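Local coordinates for protein sorbitol dehydrogenase (Gluconobacter oxydans, PDB 5ITG) that probably oxidises D-sorbitol to L-sorbose with an NADP cofactor, as a Rossmann-fold dehydrogenase of the mannitol dehydrogenase family, at residues A374-G377 and C378-V381; I402-G405 and I406-L410; P450-D453 and G454-D457. All coordinates share one frame; numbering follows the deposited sequence.

How the contacts relate
The three contacts are local ones, in series along the chain, and all belong to the C-terminal domain of this mannitol dehydrogenase relative. Contact 1 covers the start of helix 377-394. Contact 2 follows on the next helix, 400-412. Contact 3 lies in the loop between helices 432-439 and 461-477. Their centres are about 13 to 14 Å apart, and each touches the other two. Y409 of contact 2 packs against C378 of contact 1. A451 and W455 of contact 3 reach C378 and V381, while F452 meets I406, Y409 and L410. The loop thus packs against both helices and links them within the domain.

Contact 1 (A374-G377 and C378-V381); sequences ASDG and CSKV
S375 and K380 meet where a type II beta turn, A374 to G377, leads into helix 377-394. The S375 carbonyl O accepts a bond of 2.9 Å from K380 NZ, which lies in the plane of that carbonyl. The extended lysine chain runs back over the turn and brings NZ to the backbone carbonyls. The D376 carboxylate is not in contact with it, with D376 OD2 6.5 Å from K380 NZ. K380 NZ also bonds to the carbonyl of I373. The hydroxyl of S375 turns instead to the carbonyl of R372.

D376 follows at the N-cap, with a positive phi of 64° as the third residue of the turn. Its CG stands anti to the backbone N (chi1 -165°), which brings the carboxylate beside S379. S379 OG donates to D376 OD1 at 2.7 Å, on the syn side and well out of the carboxylate plane. This is a bond between two side chains across the first turn. The D376 carbonyl takes the first regular helix bond, from K380 N at 3.1 Å. The backbone of D376 is also tied to S426, and E427 receives the N-H of C378.

G377 is buried and opens the helix itself. A CB here would come too close to A374 O, consistent with a glycine at the end of this turn. G377 O accepts from V381 N at 2.8 Å. The methyl group of V381 that stands beside its own backbone N packs closely on the same carbonyl, with V381 CG2 3.1 Å from G377 O.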
# COMPACT_ATOMS: atom_id res chain seq x y z
N ALA A 374 1.23 13.15 9.46
CA ALA A 374 0.12 13.94 9.97
C ALA A 374 -0.70 14.65 8.88
O ALA A 374 -1.77 15.20 9.17
CB ALA A 374 0.64 14.97 10.98
N SER A 375 -0.22 14.63 7.64
CA SER A 375 -0.94 15.29 6.55
C SER A 375 -2.30 14.63 6.33
O SER A 375 -2.41 13.40 6.30
CB SER A 375 -0.11 15.26 5.25
OG SER A 375 0.09 13.94 4.76
N ASP A 376 -3.32 15.46 6.17
CA ASP A 376 -4.69 14.98 5.98
C ASP A 376 -5.09 14.25 7.25
O ASP A 376 -5.82 13.26 7.22
CB ASP A 376 -4.78 14.04 4.76
CG ASP A 376 -6.22 13.82 4.30
OD1 ASP A 376 -7.13 14.51 4.79
OD2 ASP A 376 -6.43 12.94 3.43
N GLY A 377 -4.59 14.75 8.38
CA GLY A 377 -4.87 14.15 9.67
C GLY A 377 -6.35 13.93 9.94
O GLY A 377 -6.73 13.01 10.66
N CYS A 378 -7.20 14.78 9.36
CA CYS A 378 -8.64 14.65 9.55
C CYS A 378 -9.16 13.33 8.99
O CYS A 378 -9.89 12.60 9.67
CB CYS A 378 -9.37 15.81 8.87
SG CYS A 378 -11.17 15.66 8.94
N SER A 379 -8.81 13.05 7.74
CA SER A 379 -9.24 11.82 7.08
C SER A 379 -8.63 10.60 7.76
O SER A 379 -9.25 9.53 7.83
CB SER A 379 -8.82 11.82 5.61
OG SER A 379 -9.35 12.95 4.93
N LYS A 380 -7.41 10.76 8.27
CA LYS A 380 -6.74 9.65 8.93
C LYS A 380 -7.40 9.34 10.26
O LYS A 380 -7.60 8.18 10.60
CB LYS A 380 -5.24 9.97 9.10
CG LYS A 380 -4.49 9.86 7.78
CD LYS A 380 -3.04 10.30 7.84
CE LYS A 380 -2.38 10.12 6.47
NZ LYS A 380 -1.07 10.81 6.37
N VAL A 381 -7.77 10.38 11.00
CA VAL A 381 -8.45 10.19 12.27
C VAL A 381 -9.79 9.51 12.00
O VAL A 381 -10.17 8.56 12.69
CB VAL A 381 -8.68 11.54 12.99
CG1 VAL A 381 -9.65 11.37 14.13
CG2 VAL A 381 -7.34 12.08 13.50

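Contact 2 (I402-G405 and I406-L410); sequences IAFG and IASYL
F404 and S408 form the tight part of this contact. S408 OG sits over one face of the F404 ring, displaced toward the rim, and comes within 3.3 Å of F404 CZ. The same hydroxyl donates to the F404 carbonyl, with S408 OG 3.0 Å from F404 O. It approaches from above the carbonyl plane, 36° out of it. S408 N bonds to F404 O from the opposite face at 2.9 Å, so one carbonyl oxygen is gripped by two donors of a single residue. With chi1 at -73°, S408 OG stands beside its own backbone N, and this lets it fold back on the preceding turn.

All of this lies on helix 400-412 of the C-terminal domain, with regular alpha-helical bonds from each residue to the fourth before it. A407 N to A403 O, at 2.8 Å, is the shortest of those joining the two segments. The F404 ring also meets P308 of helix 288-312 and, near the chain end, V479 and I483. With an alanine in place of F404 the ring is gone, which would probably open a gap beside P308, V479 and I483 and leave the S408 hydroxyl without the face it lies against.

Side-chain packing is looser between I402 and I406. Here the closest carbons, I402 CG2 and I406 CD1, are 4.3 Å apart. This side is still buried rather than open to solvent: I402 rests on T388, V389 and A392 of helix 377-394. Y409 directs its ring away from the preceding turn, and its hydroxyl bonds to E427 and Y430.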
# COMPACT_ATOMS: atom_id res chain seq x y z
N ILE A 402 -7.44 7.57 24.60
CA ILE A 402 -8.17 7.96 23.40
C ILE A 402 -8.29 9.48 23.39
O ILE A 402 -8.10 10.13 22.35
CB ILE A 402 -9.57 7.29 23.39
CG1 ILE A 402 -9.41 5.79 23.06
CG2 ILE A 402 -10.49 7.96 22.36
CD1 ILE A 402 -10.65 4.96 23.28
N ALA A 403 -8.58 10.06 24.55
CA ALA A 403 -8.71 11.51 24.66
C ALA A 403 -7.37 12.19 24.44
O ALA A 403 -7.30 13.29 23.89
CB ALA A 403 -9.28 11.88 26.02
N PHE A 404 -6.30 11.54 24.88
CA PHE A 404 -4.95 12.08 24.71
C PHE A 404 -4.61 12.18 23.23
O PHE A 404 -4.02 13.17 22.78
CB PHE A 404 -3.92 11.19 25.41
CG PHE A 404 -2.50 11.58 25.11
CD1 PHE A 404 -1.93 12.71 25.70
CD2 PHE A 404 -1.75 10.88 24.17
CE1 PHE A 404 -0.65 13.13 25.36
CE2 PHE A 404 -0.47 11.29 23.81
CZ PHE A 404 0.08 12.43 24.41
N GLY A 405 -4.98 11.16 22.46
CA GLY A 405 -4.69 11.21 21.04
C GLY A 405 -5.40 12.38 20.38
O GLY A 405 -4.82 13.10 19.56
N ILE A 406 -6.66 12.57 20.76
CA ILE A 406 -7.46 13.66 20.20
C ILE A 406 -6.92 15.02 20.61
O ILE A 406 -6.78 15.93 19.78
CB ILE A 406 -8.94 13.51 20.64
CG1 ILE A 406 -9.54 12.26 19.99
CG2 ILE A 406 -9.75 14.74 20.23
CD1 ILE A 406 -10.87 11.83 20.62
N ALA A 407 -6.60 15.16 21.89
CA ALA A 407 -6.06 16.41 22.42
C ALA A 407 -4.73 16.76 21.76
O ALA A 407 -4.44 17.94 21.52
CB ALA A 407 -5.89 16.32 23.93
N SER A 408 -3.93 15.74 21.48
CA SER A 408 -2.63 15.92 20.84
C SER A 408 -2.81 16.39 19.41
O SER A 408 -2.10 17.29 18.94
CB SER A 408 -1.84 14.60 20.85
OG SER A 408 -1.36 14.31 22.15
N TYR A 409 -3.76 15.78 18.71
CA TYR A 409 -4.06 16.16 17.34
C TYR A 409 -4.49 17.64 17.31
O TYR A 409 -3.97 18.43 16.51
CB TYR A 409 -5.19 15.28 16.78
CG TYR A 409 -5.71 15.74 15.43
CD1 TYR A 409 -4.90 15.70 14.30
CD2 TYR A 409 -7.00 16.24 15.30
CE1 TYR A 409 -5.37 16.15 13.05
CE2 TYR A 409 -7.48 16.69 14.07
CZ TYR A 409 -6.66 16.65 12.95
OH TYR A 409 -7.13 17.11 11.74
N LEU A 410 -5.41 18.00 18.19
CA LEU A 410 -5.91 19.37 18.25
C LEU A 410 -4.82 20.39 18.60
O LEU A 410 -4.79 21.49 18.04
CB LEU A 410 -7.07 19.48 19.25
CG LEU A 410 -8.31 18.73 18.76
CD1 LEU A 410 -9.44 18.85 19.77
CD2 LEU A 410 -8.73 19.30 17.40

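Contact 3 (P450-D453 and G454-D457); sequences PAFD and GWRD
G454 is joined to A451 through one water. The water accepts from G454 N at 2.8 Å and donates to A451 O at 2.9 Å. W455 comes next and packs back on F452. Its CG lies between its backbone N and carbonyl carbon (chi1 57°), and this lays the indole against the F452 backbone. F452 CA lies over the face of the six-membered ring of W455 in a CH-pi contact, 4.0 Å from its centroid. F452 O lies over the five-membered ring, nearly equidistant from its atoms. The two side chains meet obliquely, with F452 CD1 3.5 Å from W455 CZ2.

A short 3-10 segment at 450-451 comes first in this part of the loop between helices 432-439 and 461-477. Beyond it the backbone bonds W455 N to F452 O and R456 N to D453 O span three residues and are weak. The indole continues onto V381, T386 and V389 of helix 377-394.

R456 makes an exposed salt bridge to D453, gripping one oxygen side-on. R456 NE meets D453 OD1 at 2.8 Å on the anti side, 26° out of the carboxylate plane. R456 NH2, also bonded to L447 O, approaches D453 OD1 nearly along its C-O axis at 3.1 Å. D453 OD1 lies in the guanidinium plane, and the two flat groups stand 79° apart.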
# COMPACT_ATOMS: atom_id res chain seq x y z
N PRO A 450 -14.39 18.28 11.62
CA PRO A 450 -14.93 17.08 10.97
C PRO A 450 -14.22 15.78 11.33
O PRO A 450 -14.77 14.69 11.17
CB PRO A 450 -14.79 17.40 9.48
CG PRO A 450 -14.81 18.90 9.43
CD PRO A 450 -13.96 19.27 10.62
N ALA A 451 -12.99 15.90 11.82
CA ALA A 451 -12.19 14.73 12.18
C ALA A 451 -12.88 13.77 13.15
O ALA A 451 -12.65 12.56 13.09
CB ALA A 451 -10.85 15.19 12.78
N PHE A 452 -13.73 14.31 14.01
CA PHE A 452 -14.41 13.52 15.03
C PHE A 452 -15.87 13.18 14.75
O PHE A 452 -16.58 12.69 15.64
CB PHE A 452 -14.28 14.26 16.37
CG PHE A 452 -12.92 14.90 16.57
CD1 PHE A 452 -11.75 14.14 16.43
CD2 PHE A 452 -12.81 16.25 16.86
CE1 PHE A 452 -10.49 14.73 16.56
CE2 PHE A 452 -11.55 16.86 16.99
CZ PHE A 452 -10.39 16.10 16.84
N ASP A 453 -16.32 13.42 13.52
CA ASP A 453 -17.70 13.14 13.14
C ASP A 453 -18.11 11.67 13.18
O ASP A 453 -19.29 11.36 13.34
CB ASP A 453 -17.99 13.68 11.73
CG ASP A 453 -18.11 15.20 11.69
OD1 ASP A 453 -18.11 15.83 12.76
OD2 ASP A 453 -18.21 15.76 10.58
N GLY A 454 -17.14 10.77 13.02
CA GLY A 454 -17.43 9.35 13.02
C GLY A 454 -18.08 8.79 14.28
O GLY A 454 -18.70 7.73 14.24
N TRP A 455 -17.92 9.49 15.40
CA TRP A 455 -18.51 9.02 16.65
C TRP A 455 -19.40 10.06 17.32
O TRP A 455 -19.88 9.86 18.43
CB TRP A 455 -17.41 8.57 17.62
CG TRP A 455 -16.38 9.62 17.95
CD1 TRP A 455 -16.49 10.63 18.87
CD2 TRP A 455 -15.07 9.72 17.39
NE1 TRP A 455 -15.31 11.35 18.92
CE2 TRP A 455 -14.42 10.81 18.02
CE3 TRP A 455 -14.37 8.99 16.42
CZ2 TRP A 455 -13.11 11.19 17.71
CZ3 TRP A 455 -13.06 9.37 16.11
CH2 TRP A 455 -12.45 10.46 16.76
N ARG A 456 -19.64 11.16 16.61
CA ARG A 456 -20.45 12.26 17.14
C ARG A 456 -21.89 11.89 17.49
O ARG A 456 -22.52 12.56 18.31
CB ARG A 456 -20.42 13.43 16.15
CG ARG A 456 -20.67 14.78 16.79
CD ARG A 456 -20.59 15.91 15.78
NE ARG A 456 -19.24 16.15 15.28
CZ ARG A 456 -18.24 16.65 16.00
NH1 ARG A 456 -18.43 16.96 17.28
NH2 ARG A 456 -17.05 16.85 15.45
N ASP A 457 -22.42 10.82 16.90
CA ASP A 457 -23.79 10.41 17.19
C ASP A 457 -23.94 9.84 18.59
O ASP A 457 -25.03 9.84 19.17
CB ASP A 457 -24.28 9.39 16.15
CG ASP A 457 -23.35 8.20 16.00
OD1 ASP A 457 -22.18 8.41 15.62
OD2 ASP A 457 -23.79 7.07 16.27
O HOH W 1 -14.42 10.26 12.89